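Local coordinates for bifunctional protein PutA (Bradyrhizobium diazoefficiens, PDB 6BSN) that probably oxidises proline to glutamate in two successive steps, using FAD in its proline dehydrogenase domain and NAD in its aldehyde dehydrogenase domain, at residues K369-L374 with D489-P494; C379-L384 with L406-G411; T350-A355 with Y363-R368. The protein carries 1 engineered substitution. All coordinates share one frame; numbering follows the deposited sequence.

Helix 369-385 is common to interactions 1 and 2, which use its N-terminal turns and its later turns, and interaction 3 lies on the helix and loop that lead into it. All three are largely buried. Interaction 2 is apolar throughout and joins two neighbouring helices of the proline dehydrogenase barrel, whereas interactions 1 and 3 pair apolar contacts with polar groups that reach the flavin cofactor and bound sulfate. These two also touch each other: R368 of 363-368 hydrogen-bonds to the carbonyl of A490, and F366 packs on M371. Interaction 2 lies nested inside the chain loop that interaction 1 closes, with its centre about 19 Å from that of interaction 1.

Interaction 1 (K369-L374 with D489-P494); sequences KAMTDL and DAIVRP. With FDA (dihydroflavine-adenine dinucleotide), chain C; SO4 (sulfate ion), chain I.
The O4 atom of a bound sulfate, probably from the crystallisation liquor, is gripped by A370, whose backbone N donates to it almost straight (2.8 Å, 174° at the hydrogen), and, at longer range, by NE of R368. The anion sits at the N-terminal end of helix 369-385, where the helix dipole should favour it. The methyl group of A370 serves the other segment: CB meets CG1 of I491 at 3.7 Å and CB of A490 at 4.0 Å. I491 is the centre of the apolar contact. With CG1 beside the backbone N and the chain then nearly extended (chi2 157°), its CD1 reaches SD of M371 at 3.5 Å and CD2 of L374 at 4.0 Å. M371 is folded at both chi2 and chi3, and its side chain crosses that of I491 at about a right angle. Short helix 487-491 is thereby laid against the first turns of helix 369-385, a helix of the TIM-barrel-related proline dehydrogenase domain; helix 18-28 packs on M371 and L374 as well. Other side chains of the same turns hold the cofactor. K369 NZ bridges to OD1 of D373 (2.8 Å, on its syn lone pair), while K344 pairs with OD2 of D373. The same K369 NZ donates to FDA O2A, a pyrophosphate oxygen 3.1 Å away. T372 donates from OG1 to adenine N3A, 2.8 Å away.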
loop_
_atom_site.group_PDB
_atom_site.type_symbol
_atom_site.label_atom_id
_atom_site.label_comp_id
_atom_site.label_asym_id
_atom_site.label_seq_id
_atom_site.Cartn_x
_atom_site.Cartn_y
_atom_site.Cartn_z
ATOM N N LYS A 369 -6.558 5.310 -30.654
ATOM C CA LYS A 369 -6.067 5.967 -31.854
ATOM C C LYS A 369 -5.457 4.976 -32.844
ATOM O O LYS A 369 -5.695 5.068 -34.059
ATOM C CB LYS A 369 -5.040 7.022 -31.443
ATOM C CG LYS A 369 -5.047 8.283 -32.274
ATOM C CD LYS A 369 -4.247 8.097 -33.519
ATOM C CE LYS A 369 -3.864 9.427 -34.143
ATOM N NZ LYS A 369 -2.893 9.135 -35.229
ATOM N N ALA A 370 -4.647 4.032 -32.348
ATOM C CA ALA A 370 -4.013 3.060 -33.244
ATOM C C ALA A 370 -5.044 2.209 -33.972
ATOM O O ALA A 370 -4.762 1.709 -35.068
ATOM C CB ALA A 370 -3.038 2.154 -32.478
ATOM N N MET A 371 -6.234 2.020 -33.379
ATOM C CA MET A 371 -7.304 1.298 -34.070
ATOM C C MET A 371 -7.856 2.118 -35.244
ATOM O O MET A 371 -8.100 1.577 -36.330
ATOM C CB MET A 371 -8.416 0.919 -33.080
ATOM C CG MET A 371 -8.139 -0.341 -32.231
ATOM S SD MET A 371 -7.905 -1.857 -33.216
ATOM C CE MET A 371 -9.538 -2.155 -33.893
ATOM N N THR A 372 -8.043 3.423 -35.057
ATOM C CA THR A 372 -8.410 4.267 -36.190
ATOM C C THR A 372 -7.345 4.215 -37.273
ATOM O O THR A 372 -7.661 4.058 -38.459
ATOM C CB THR A 372 -8.643 5.702 -35.728
ATOM O OG1 THR A 372 -9.841 5.731 -34.964
ATOM C CG2 THR A 372 -8.752 6.669 -36.911
ATOM N N ASP A 373 -6.075 4.302 -36.880
ATOM C CA ASP A 373 -4.987 4.277 -37.860
ATOM C C ASP A 373 -4.913 2.929 -38.569
ATOM O O ASP A 373 -4.698 2.876 -39.784
ATOM C CB ASP A 373 -3.655 4.608 -37.182
ATOM C CG ASP A 373 -3.531 6.072 -36.822
ATOM O OD1 ASP A 373 -2.808 6.384 -35.858
ATOM O OD2 ASP A 373 -4.188 6.915 -37.468
ATOM N N LEU A 374 -5.108 1.836 -37.826
ATOM C CA LEU A 374 -5.189 0.513 -38.435
ATOM C C LEU A 374 -6.316 0.445 -39.453
ATOM O O LEU A 374 -6.126 -0.008 -40.590
ATOM C CB LEU A 374 -5.420 -0.543 -37.350
ATOM C CG LEU A 374 -5.086 -1.991 -37.664
ATOM C CD1 LEU A 374 -3.585 -2.156 -37.660
ATOM C CD2 LEU A 374 -5.718 -2.872 -36.620
ATOM N N ASP A 489 1.622 -2.696 -34.026
ATOM C CA ASP A 489 2.613 -2.850 -32.970
ATOM C C ASP A 489 2.203 -2.160 -31.683
ATOM O O ASP A 489 2.693 -2.525 -30.610
ATOM C CB ASP A 489 3.962 -2.309 -33.447
ATOM C CG ASP A 489 4.581 -3.163 -34.546
ATOM O OD1 ASP A 489 4.243 -4.367 -34.629
ATOM O OD2 ASP A 489 5.399 -2.633 -35.324
ATOM N N ALA A 490 1.330 -1.163 -31.763
ATOM C CA ALA A 490 0.828 -0.510 -30.560
ATOM C C ALA A 490 -0.332 -1.275 -29.945
ATOM O O ALA A 490 -0.532 -1.207 -28.727
ATOM C CB ALA A 490 0.404 0.920 -30.878
ATOM N N ILE A 491 -1.106 -1.991 -30.765
ATOM C CA ILE A 491 -2.259 -2.750 -30.275
ATOM C C ILE A 491 -1.858 -4.149 -29.822
ATOM O O ILE A 491 -2.404 -4.660 -28.846
ATOM C CB ILE A 491 -3.355 -2.814 -31.358
ATOM C CG1 ILE A 491 -3.852 -1.417 -31.708
ATOM C CG2 ILE A 491 -4.529 -3.660 -30.885
ATOM C CD1 ILE A 491 -4.470 -1.363 -33.085
ATOM N N VAL A 492 -0.924 -4.770 -30.542
ATOM C CA VAL A 492 -0.405 -6.128 -30.350
ATOM C C VAL A 492 -1.502 -7.198 -30.327
ATOM O O VAL A 492 -1.469 -8.126 -31.143
ATOM C CB VAL A 492 0.528 -6.212 -29.112
ATOM C CG1 VAL A 492 1.483 -5.015 -29.069
ATOM C CG2 VAL A 492 -0.207 -6.380 -27.760
ATOM N N ARG A 493 -2.496 -7.077 -29.440
ATOM C CA ARG A 493 -3.458 -8.153 -29.226
ATOM C C ARG A 493 -4.893 -7.656 -29.371
ATOM O O ARG A 493 -5.234 -6.579 -28.863
ATOM C CB ARG A 493 -3.273 -8.789 -27.829
ATOM N N PRO A 494 -5.769 -8.452 -29.997
ATOM C CA PRO A 494 -7.142 -7.982 -30.254
ATOM C C PRO A 494 -7.895 -7.580 -28.998
ATOM O O PRO A 494 -8.672 -6.612 -29.025
ATOM C CB PRO A 494 -7.794 -9.189 -30.942
ATOM C CG PRO A 494 -6.655 -9.986 -31.487
ATOM C CD PRO A 494 -5.551 -9.821 -30.495
HETATM P PA FDA C . -3.850 12.187 -36.938
HETATM O O1A FDA C . -3.015 12.846 -35.804
HETATM O O2A FDA C . -3.344 11.054 -37.637
HETATM O O5B FDA C . -5.120 11.530 -36.546
HETATM C C5B FDA C . -6.022 12.229 -35.697
HETATM C C4B FDA C . -7.366 11.508 -35.653
HETATM O O4B FDA C . -7.298 10.285 -34.973
HETATM C C3B FDA C . -8.477 12.237 -34.966
HETATM O O3B FDA C . -9.000 13.205 -35.776
HETATM C C2B FDA C . -9.436 11.149 -34.701
HETATM O O2B FDA C . -10.219 10.901 -35.820
HETATM C C1B FDA C . -8.538 9.989 -34.422
HETATM N N9A FDA C . -8.364 9.705 -33.007
HETATM C C8A FDA C . -7.741 10.478 -32.038
HETATM N N7A FDA C . -7.814 9.855 -30.871
HETATM C C5A FDA C . -8.490 8.647 -31.029
HETATM C C6A FDA C . -8.853 7.611 -30.190
HETATM N N6A FDA C . -8.512 7.648 -28.795
HETATM N N1A FDA C . -9.519 6.550 -30.670
HETATM C C2A FDA C . -9.866 6.465 -31.971
HETATM N N3A FDA C . -9.517 7.467 -32.822
HETATM C C4A FDA C . -8.848 8.536 -32.394
HETATM N N1 FDA C . -13.290 14.746 -40.866
HETATM C C2 FDA C . -14.643 14.287 -40.868
HETATM O O2 FDA C . -15.096 13.656 -39.736
HETATM N N3 FDA C . -15.470 14.486 -42.005
HETATM C C4 FDA C . -14.948 15.140 -43.140
HETATM O O4 FDA C . -15.718 15.342 -44.255
HETATM C C4X FDA C . -13.534 15.609 -43.136
HETATM N N5 FDA C . -13.009 16.312 -44.272
HETATM C C5X FDA C . -11.578 16.574 -44.313
HETATM C C6 FDA C . -10.982 17.121 -45.574
HETATM C C7 FDA C . -9.574 17.305 -45.625
HETATM C C7M FDA C . -8.959 17.852 -46.885
HETATM C C8 FDA C . -8.745 16.978 -44.499
HETATM C C8M FDA C . -7.247 17.163 -44.522
HETATM C C9 FDA C . -9.320 16.466 -43.316
HETATM C C9A FDA C . -10.786 16.268 -43.246
HETATM N N10 FDA C . -11.383 15.827 -42.001
HETATM C C10 FDA C . -12.753 15.408 -42.031
HETATM C "C1'" FDA C . -10.655 15.820 -40.718
HETATM C "C2'" FDA C . -10.085 14.442 -40.427
HETATM O "O2'" FDA C . -11.108 13.542 -40.188
HETATM C "C3'" FDA C . -9.153 14.479 -39.227
HETATM O "O3'" FDA C . -9.892 14.953 -38.180
HETATM C "C4'" FDA C . -7.912 15.367 -39.338
HETATM O "O4'" FDA C . -7.501 15.483 -40.659
HETATM C "C5'" FDA C . -6.756 14.798 -38.524
HETATM O "O5'" FDA C . -6.491 13.456 -38.888
HETATM P P FDA C . -5.065 12.940 -39.425
HETATM O O1P FDA C . -5.011 11.667 -40.328
HETATM O O2P FDA C . -4.519 14.276 -40.040
HETATM O O3P FDA C . -4.174 13.114 -38.061
HETATM S S SO4 I . -3.022 4.297 -28.863
HETATM O O1 SO4 I . -2.353 5.313 -29.663
HETATM O O2 SO4 I . -3.506 4.845 -27.597
HETATM O O3 SO4 I . -2.074 3.214 -28.581
HETATM O O4 SO4 I . -4.152 3.734 -29.600
#

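Interaction 2 (C379-L384 with L406-G411); sequences CASKLL and LEMAEG
An apolar contact between M408 and L384, with smaller residues around them, joins two successive helices on the outside of the proline dehydrogenase barrel, 369-385 and 399-409. M408 rises from its own helix and lays its sulfur against the other one, SD lying 3.7 Å from CB of S381. The side chain runs out straight through chi2 and bends only at the last torsion (chi3 -56°), which swings the terminal methyl across the helix, from S381 toward A380: CE ends 4.1 Å from CB of A380 and 4.0 Å from the backbone N of S381. The two helices follow each other in the chain with strand 390-395 between them, the alternation of strand and helix found in TIM barrels, and F394 of that strand touches both A380 and L384. One turn beyond S381, L384 reaches across in the opposite sense. Its CD1 comes down beside the backbone of the last turn, 3.7 Å from N of A409 and 4.1 Å from CB of M408. CB of A409 touches both methyls of L384, with CD1 at 4.0 Å, and F415 packs on A409 and L384 alike. Just beyond, E410 takes a positive phi. Away from the contact, K382 pairs with D325 of helix 320-333, and E407 with R38.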
loop_
_atom_site.group_PDB
_atom_site.type_symbol
_atom_site.label_atom_id
_atom_site.label_comp_id
_atom_site.label_asym_id
_atom_site.label_seq_id
_atom_site.Cartn_x
_atom_site.Cartn_y
_atom_site.Cartn_z
ATOM N N CYS A 379 -8.878 0.459 -44.823
ATOM C CA CYS A 379 -9.827 1.105 -45.732
ATOM C C CYS A 379 -9.120 1.689 -46.952
ATOM O O CYS A 379 -9.641 1.623 -48.075
ATOM C CB CYS A 379 -10.611 2.189 -44.997
ATOM S SG CYS A 379 -11.853 1.553 -43.839
ATOM N N ALA A 380 -7.919 2.244 -46.761
ATOM C CA ALA A 380 -7.164 2.767 -47.899
ATOM C C ALA A 380 -6.820 1.655 -48.871
ATOM O O ALA A 380 -6.954 1.816 -50.091
ATOM C CB ALA A 380 -5.896 3.471 -47.416
ATOM N N SER A 381 -6.424 0.500 -48.348
ATOM C CA SER A 381 -6.130 -0.635 -49.213
ATOM C C SER A 381 -7.376 -1.073 -49.973
ATOM O O SER A 381 -7.316 -1.385 -51.165
ATOM C CB SER A 381 -5.582 -1.782 -48.367
ATOM O OG SER A 381 -5.516 -2.973 -49.116
ATOM N N LYS A 382 -8.521 -1.073 -49.298
ATOM C CA LYS A 382 -9.783 -1.411 -49.948
ATOM C C LYS A 382 -10.125 -0.405 -51.052
ATOM O O LYS A 382 -10.543 -0.788 -52.152
ATOM C CB LYS A 382 -10.858 -1.467 -48.863
ATOM C CG LYS A 382 -12.179 -2.098 -49.200
ATOM C CD LYS A 382 -13.025 -2.096 -47.930
ATOM C CE LYS A 382 -14.399 -2.642 -48.157
ATOM N NZ LYS A 382 -14.351 -4.087 -48.530
ATOM N N LEU A 383 -9.930 0.885 -50.792
ATOM C CA LEU A 383 -10.258 1.884 -51.807
ATOM C C LEU A 383 -9.308 1.804 -53.004
ATOM O O LEU A 383 -9.732 1.981 -54.149
ATOM C CB LEU A 383 -10.252 3.279 -51.190
ATOM C CG LEU A 383 -11.517 3.609 -50.395
ATOM C CD1 LEU A 383 -11.286 4.851 -49.576
ATOM C CD2 LEU A 383 -12.702 3.816 -51.360
ATOM N N LEU A 384 -8.030 1.519 -52.767
ATOM C CA LEU A 384 -7.089 1.420 -53.880
ATOM C C LEU A 384 -7.483 0.299 -54.832
ATOM O O LEU A 384 -7.339 0.439 -56.054
ATOM C CB LEU A 384 -5.664 1.217 -53.353
ATOM C CG LEU A 384 -5.026 2.452 -52.704
ATOM C CD1 LEU A 384 -3.736 2.058 -51.977
ATOM C CD2 LEU A 384 -4.769 3.612 -53.721
ATOM N N LEU A 406 1.000 5.245 -49.554
ATOM C CA LEU A 406 1.817 5.302 -50.762
ATOM C C LEU A 406 2.437 3.946 -51.076
ATOM O O LEU A 406 2.430 3.501 -52.227
ATOM C CB LEU A 406 2.914 6.357 -50.605
ATOM C CG LEU A 406 3.854 6.460 -51.803
ATOM C CD1 LEU A 406 3.112 7.004 -53.029
ATOM C CD2 LEU A 406 5.056 7.319 -51.455
ATOM N N GLU A 407 2.955 3.260 -50.057
ATOM C CA GLU A 407 3.579 1.965 -50.296
ATOM C C GLU A 407 2.555 0.941 -50.775
ATOM O O GLU A 407 2.862 0.096 -51.619
ATOM C CB GLU A 407 4.289 1.479 -49.039
ATOM C CG GLU A 407 5.031 0.197 -49.250
ATOM C CD GLU A 407 6.174 0.367 -50.240
ATOM O OE1 GLU A 407 6.557 1.522 -50.535
ATOM O OE2 GLU A 407 6.685 -0.658 -50.722
ATOM N N MET A 408 1.333 0.994 -50.249
ATOM C CA MET A 408 0.321 0.038 -50.683
ATOM C C MET A 408 -0.114 0.272 -52.122
ATOM O O MET A 408 -0.413 -0.693 -52.831
ATOM C CB MET A 408 -0.875 0.092 -49.755
ATOM C CG MET A 408 -0.610 -0.567 -48.435
ATOM S SD MET A 408 -2.155 -0.556 -47.565
ATOM C CE MET A 408 -2.542 1.201 -47.585
ATOM N N ALA A 409 -0.144 1.526 -52.573
ATOM C CA ALA A 409 -0.470 1.820 -53.967
ATOM C C ALA A 409 0.574 1.281 -54.933
ATOM O O ALA A 409 0.286 1.156 -56.127
ATOM C CB ALA A 409 -0.614 3.330 -54.179
ATOM N N GLU A 410 1.782 0.989 -54.444
ATOM C CA GLU A 410 2.842 0.346 -55.227
ATOM C C GLU A 410 3.248 1.193 -56.436
ATOM O O GLU A 410 3.612 0.667 -57.494
ATOM C CB GLU A 410 2.435 -1.072 -55.655
ATOM N N GLY A 411 3.184 2.515 -56.287
ATOM C CA GLY A 411 3.708 3.428 -57.282
ATOM C C GLY A 411 2.780 3.777 -58.423
ATOM O O GLY A 411 3.237 4.363 -59.415
#

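Interaction 3 (T350-A355 with Y363-R368); sequences TEIKRA and YPVFTR. With FDA (dihydroflavine-adenine dinucleotide), chain C; SO4 (sulfate ion), chain O; SO4 (sulfate ion), chain I.
Apolar contacts between I352, A355, Y363 and V365 carry most of the meeting between helix 348-357 and the loop after it. CD1 of I352 lies 3.7 Å from CD2 of Y363, the two side chains crossing at about a right angle, and A355 sets its CB obliquely against the same ring atom, 3.5 Å from CD2. With CG1 of V365 anti to the carbonyl carbon (chi1 -71°), CG2 falls between the backbone N and that carbon, and reaches both CD1 of I352, at 3.9 Å, and CB of E351, also at 3.9 Å. The methyl of T367 touches CD1 of I352 too.

The carbonyl oxygen of I352 makes a weak contact with the Y363 ring, in its plane at the edge, 3.6 Å from CE2. The phenol OH is hydrogen-bonded to O of P503 and to NE2 of Q356. E351, bent at chi2, crosses P364 obliquely, with OE2 nearest to CG, and has its OE1 hydrogen-bonded to the backbone N of A284.

In this barrel domain the loop leads straight into helix 369-385, with R368 as its N-cap residue, and it brings a backbone group to the flavin cofactor: the adenine amino group N6A donates to O of T367 (2.9 Å). A separate bond, from NE1 of W348 to O of F366, ties the loop to helix 348-357.

Both arginines hold sulfate. R354 grips one with two N-H groups, NE to O2 (2.7 Å) and NH1 to O3, and has D285 as a second partner; it also lines a pocket with bound proline. R368 donates from NH2 to O3 of another sulfate (2.7 Å, 172°). Where a second subunit approaches, K353 NZ is hydrogen-bonded to O of its G640, and its T639 packs on I352.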
loop_
_atom_site.group_PDB
_atom_site.type_symbol
_atom_site.label_atom_id
_atom_site.label_comp_id
_atom_site.label_asym_id
_atom_site.label_seq_id
_atom_site.Cartn_x
_atom_site.Cartn_y
_atom_site.Cartn_z
ATOM N N THR A 350 -17.173 14.117 -29.572
ATOM C CA THR A 350 -18.628 14.173 -29.633
ATOM C C THR A 350 -19.227 12.774 -29.616
ATOM O O THR A 350 -20.204 12.510 -28.910
ATOM C CB THR A 350 -19.057 14.934 -30.888
ATOM O OG1 THR A 350 -18.641 16.297 -30.764
ATOM C CG2 THR A 350 -20.551 14.886 -31.069
ATOM N N GLU A 351 -18.663 11.860 -30.410
ATOM C CA GLU A 351 -19.206 10.510 -30.445
ATOM C C GLU A 351 -19.089 9.820 -29.090
ATOM O O GLU A 351 -19.998 9.091 -28.683
ATOM C CB GLU A 351 -18.516 9.695 -31.537
ATOM C CG GLU A 351 -18.580 10.314 -32.948
ATOM C CD GLU A 351 -19.992 10.475 -33.475
ATOM O OE1 GLU A 351 -20.155 11.060 -34.572
ATOM O OE2 GLU A 351 -20.942 9.996 -32.817
ATOM N N ILE A 352 -17.967 10.005 -28.389
ATOM C CA ILE A 352 -17.822 9.386 -27.073
ATOM C C ILE A 352 -18.888 9.918 -26.119
ATOM O O ILE A 352 -19.657 9.154 -25.523
ATOM C CB ILE A 352 -16.406 9.618 -26.511
ATOM C CG1 ILE A 352 -15.341 9.005 -27.428
ATOM C CG2 ILE A 352 -16.295 8.994 -25.110
ATOM C CD1 ILE A 352 -15.624 7.565 -27.811
ATOM N N LYS A 353 -18.949 11.243 -25.974
ATOM C CA LYS A 353 -19.909 11.873 -25.070
ATOM C C LYS A 353 -21.330 11.442 -25.393
ATOM O O LYS A 353 -22.107 11.091 -24.497
ATOM C CB LYS A 353 -19.771 13.402 -25.154
ATOM C CG LYS A 353 -20.710 14.188 -24.197
ATOM C CD LYS A 353 -20.304 15.643 -24.098
ATOM C CE LYS A 353 -21.028 16.353 -22.951
ATOM N NZ LYS A 353 -20.856 17.852 -22.994
ATOM N N ARG A 354 -21.684 11.456 -26.682
ATOM C CA ARG A 354 -23.052 11.135 -27.069
ATOM C C ARG A 354 -23.429 9.705 -26.706
ATOM O O ARG A 354 -24.554 9.448 -26.263
ATOM C CB ARG A 354 -23.242 11.356 -28.565
ATOM C CG ARG A 354 -23.560 12.797 -28.949
ATOM C CD ARG A 354 -23.513 12.921 -30.500
ATOM N NE ARG A 354 -23.877 14.254 -30.976
ATOM C CZ ARG A 354 -24.402 14.511 -32.175
ATOM N NH1 ARG A 354 -24.704 15.756 -32.506
ATOM N NH2 ARG A 354 -24.619 13.533 -33.044
ATOM N N ALA A 355 -22.537 8.748 -26.961
ATOM C CA ALA A 355 -22.873 7.365 -26.650
ATOM C C ALA A 355 -23.055 7.191 -25.140
ATOM O O ALA A 355 -23.927 6.443 -24.694
ATOM C CB ALA A 355 -21.820 6.417 -27.225
ATOM N N TYR A 363 -19.684 2.148 -28.578
ATOM C CA TYR A 363 -19.313 3.335 -29.339
ATOM C C TYR A 363 -19.265 3.038 -30.836
ATOM O O TYR A 363 -18.728 2.005 -31.247
ATOM C CB TYR A 363 -17.951 3.862 -28.898
ATOM C CG TYR A 363 -17.918 4.216 -27.437
ATOM C CD1 TYR A 363 -17.369 3.330 -26.503
ATOM C CD2 TYR A 363 -18.474 5.409 -26.980
ATOM C CE1 TYR A 363 -17.344 3.642 -25.145
ATOM C CE2 TYR A 363 -18.458 5.733 -25.631
ATOM C CZ TYR A 363 -17.891 4.843 -24.715
ATOM O OH TYR A 363 -17.874 5.147 -23.373
ATOM N N PRO A 364 -19.833 3.915 -31.676
ATOM C CA PRO A 364 -19.691 3.739 -33.128
ATOM C C PRO A 364 -18.272 3.950 -33.625
ATOM O O PRO A 364 -17.977 3.605 -34.776
ATOM C CB PRO A 364 -20.633 4.808 -33.699
ATOM C CG PRO A 364 -20.588 5.908 -32.673
ATOM C CD PRO A 364 -20.595 5.134 -31.348
ATOM N N VAL A 365 -17.396 4.522 -32.812
ATOM C CA VAL A 365 -16.023 4.781 -33.212
ATOM C C VAL A 365 -15.082 3.914 -32.390
ATOM O O VAL A 365 -15.416 3.450 -31.300
ATOM C CB VAL A 365 -15.656 6.269 -33.056
ATOM C CG1 VAL A 365 -16.367 7.097 -34.093
ATOM C CG2 VAL A 365 -16.012 6.736 -31.634
ATOM N N PHE A 366 -13.887 3.693 -32.932
ATOM C CA PHE A 366 -12.815 3.129 -32.121
ATOM C C PHE A 366 -12.453 4.103 -31.009
ATOM O O PHE A 366 -12.651 5.318 -31.131
ATOM C CB PHE A 366 -11.599 2.806 -33.006
ATOM C CG PHE A 366 -11.932 1.846 -34.140
ATOM C CD1 PHE A 366 -12.210 0.509 -33.870
ATOM C CD2 PHE A 366 -12.016 2.292 -35.448
ATOM C CE1 PHE A 366 -12.544 -0.369 -34.897
ATOM C CE2 PHE A 366 -12.356 1.422 -36.476
ATOM C CZ PHE A 366 -12.622 0.099 -36.209
ATOM N N THR A 367 -11.936 3.556 -29.901
ATOM C CA THR A 367 -11.544 4.358 -28.749
ATOM C C THR A 367 -10.040 4.388 -28.546
ATOM O O THR A 367 -9.559 5.132 -27.690
ATOM C CB THR A 367 -12.224 3.851 -27.460
ATOM O OG1 THR A 367 -11.990 2.443 -27.290
ATOM C CG2 THR A 367 -13.718 4.070 -27.531
ATOM N N ARG A 368 -9.288 3.642 -29.333
ATOM C CA ARG A 368 -7.835 3.742 -29.355
ATOM C C ARG A 368 -7.411 4.292 -30.701
ATOM O O ARG A 368 -7.860 3.810 -31.747
ATOM C CB ARG A 368 -7.163 2.385 -29.106
ATOM C CG ARG A 368 -7.128 2.027 -27.640
ATOM C CD ARG A 368 -6.182 0.862 -27.383
ATOM N NE ARG A 368 -4.785 1.151 -27.717
ATOM C CZ ARG A 368 -3.802 0.254 -27.625
ATOM N NH1 ARG A 368 -4.062 -0.985 -27.201
ATOM N NH2 ARG A 368 -2.557 0.588 -27.947
HETATM P PA FDA C . -3.850 12.187 -36.938
HETATM O O1A FDA C . -3.015 12.846 -35.804
HETATM O O2A FDA C . -3.344 11.054 -37.637
HETATM O O5B FDA C . -5.120 11.530 -36.546
HETATM C C5B FDA C . -6.022 12.229 -35.697
HETATM C C4B FDA C . -7.366 11.508 -35.653
HETATM O O4B FDA C . -7.298 10.285 -34.973
HETATM C C3B FDA C . -8.477 12.237 -34.966
HETATM O O3B FDA C . -9.000 13.205 -35.776
HETATM C C2B FDA C . -9.436 11.149 -34.701
HETATM O O2B FDA C . -10.219 10.901 -35.820
HETATM C C1B FDA C . -8.538 9.989 -34.422
HETATM N N9A FDA C . -8.364 9.705 -33.007
HETATM C C8A FDA C . -7.741 10.478 -32.038
HETATM N N7A FDA C . -7.814 9.855 -30.871
HETATM C C5A FDA C . -8.490 8.647 -31.029
HETATM C C6A FDA C . -8.853 7.611 -30.190
HETATM N N6A FDA C . -8.512 7.648 -28.795
HETATM N N1A FDA C . -9.519 6.550 -30.670
HETATM C C2A FDA C . -9.866 6.465 -31.971
HETATM N N3A FDA C . -9.517 7.467 -32.822
HETATM C C4A FDA C . -8.848 8.536 -32.394
HETATM N N1 FDA C . -13.290 14.746 -40.866
HETATM C C2 FDA C . -14.643 14.287 -40.868
HETATM O O2 FDA C . -15.096 13.656 -39.736
HETATM N N3 FDA C . -15.470 14.486 -42.005
HETATM C C4 FDA C . -14.948 15.140 -43.140
HETATM O O4 FDA C . -15.718 15.342 -44.255
HETATM C C4X FDA C . -13.534 15.609 -43.136
HETATM N N5 FDA C . -13.009 16.312 -44.272
HETATM C C5X FDA C . -11.578 16.574 -44.313
HETATM C C6 FDA C . -10.982 17.121 -45.574
HETATM C C7 FDA C . -9.574 17.305 -45.625
HETATM C C7M FDA C . -8.959 17.852 -46.885
HETATM C C8 FDA C . -8.745 16.978 -44.499
HETATM C C8M FDA C . -7.247 17.163 -44.522
HETATM C C9 FDA C . -9.320 16.466 -43.316
HETATM C C9A FDA C . -10.786 16.268 -43.246
HETATM N N10 FDA C . -11.383 15.827 -42.001
HETATM C C10 FDA C . -12.753 15.408 -42.031
HETATM C "C1'" FDA C . -10.655 15.820 -40.718
HETATM C "C2'" FDA C . -10.085 14.442 -40.427
HETATM O "O2'" FDA C . -11.108 13.542 -40.188
HETATM C "C3'" FDA C . -9.153 14.479 -39.227
HETATM O "O3'" FDA C . -9.892 14.953 -38.180
HETATM C "C4'" FDA C . -7.912 15.367 -39.338
HETATM O "O4'" FDA C . -7.501 15.483 -40.659
HETATM C "C5'" FDA C . -6.756 14.798 -38.524
HETATM O "O5'" FDA C . -6.491 13.456 -38.888
HETATM P P FDA C . -5.065 12.940 -39.425
HETATM O O1P FDA C . -5.011 11.667 -40.328
HETATM O O2P FDA C . -4.519 14.276 -40.040
HETATM O O3P FDA C . -4.174 13.114 -38.061
HETATM S S SO4 O . -24.026 17.640 -29.484
HETATM O O1 SO4 O . -23.369 18.673 -28.683
HETATM O O2 SO4 O . -23.235 16.411 -29.491
HETATM O O3 SO4 O . -24.166 18.148 -30.848
HETATM O O4 SO4 O . -25.335 17.325 -28.906
HETATM S S SO4 I . -3.022 4.297 -28.863
HETATM O O1 SO4 I . -2.353 5.313 -29.663
HETATM O O2 SO4 I . -3.506 4.845 -27.597
HETATM O O3 SO4 I . -2.074 3.214 -28.581
HETATM O O4 SO4 I . -4.152 3.734 -29.600
#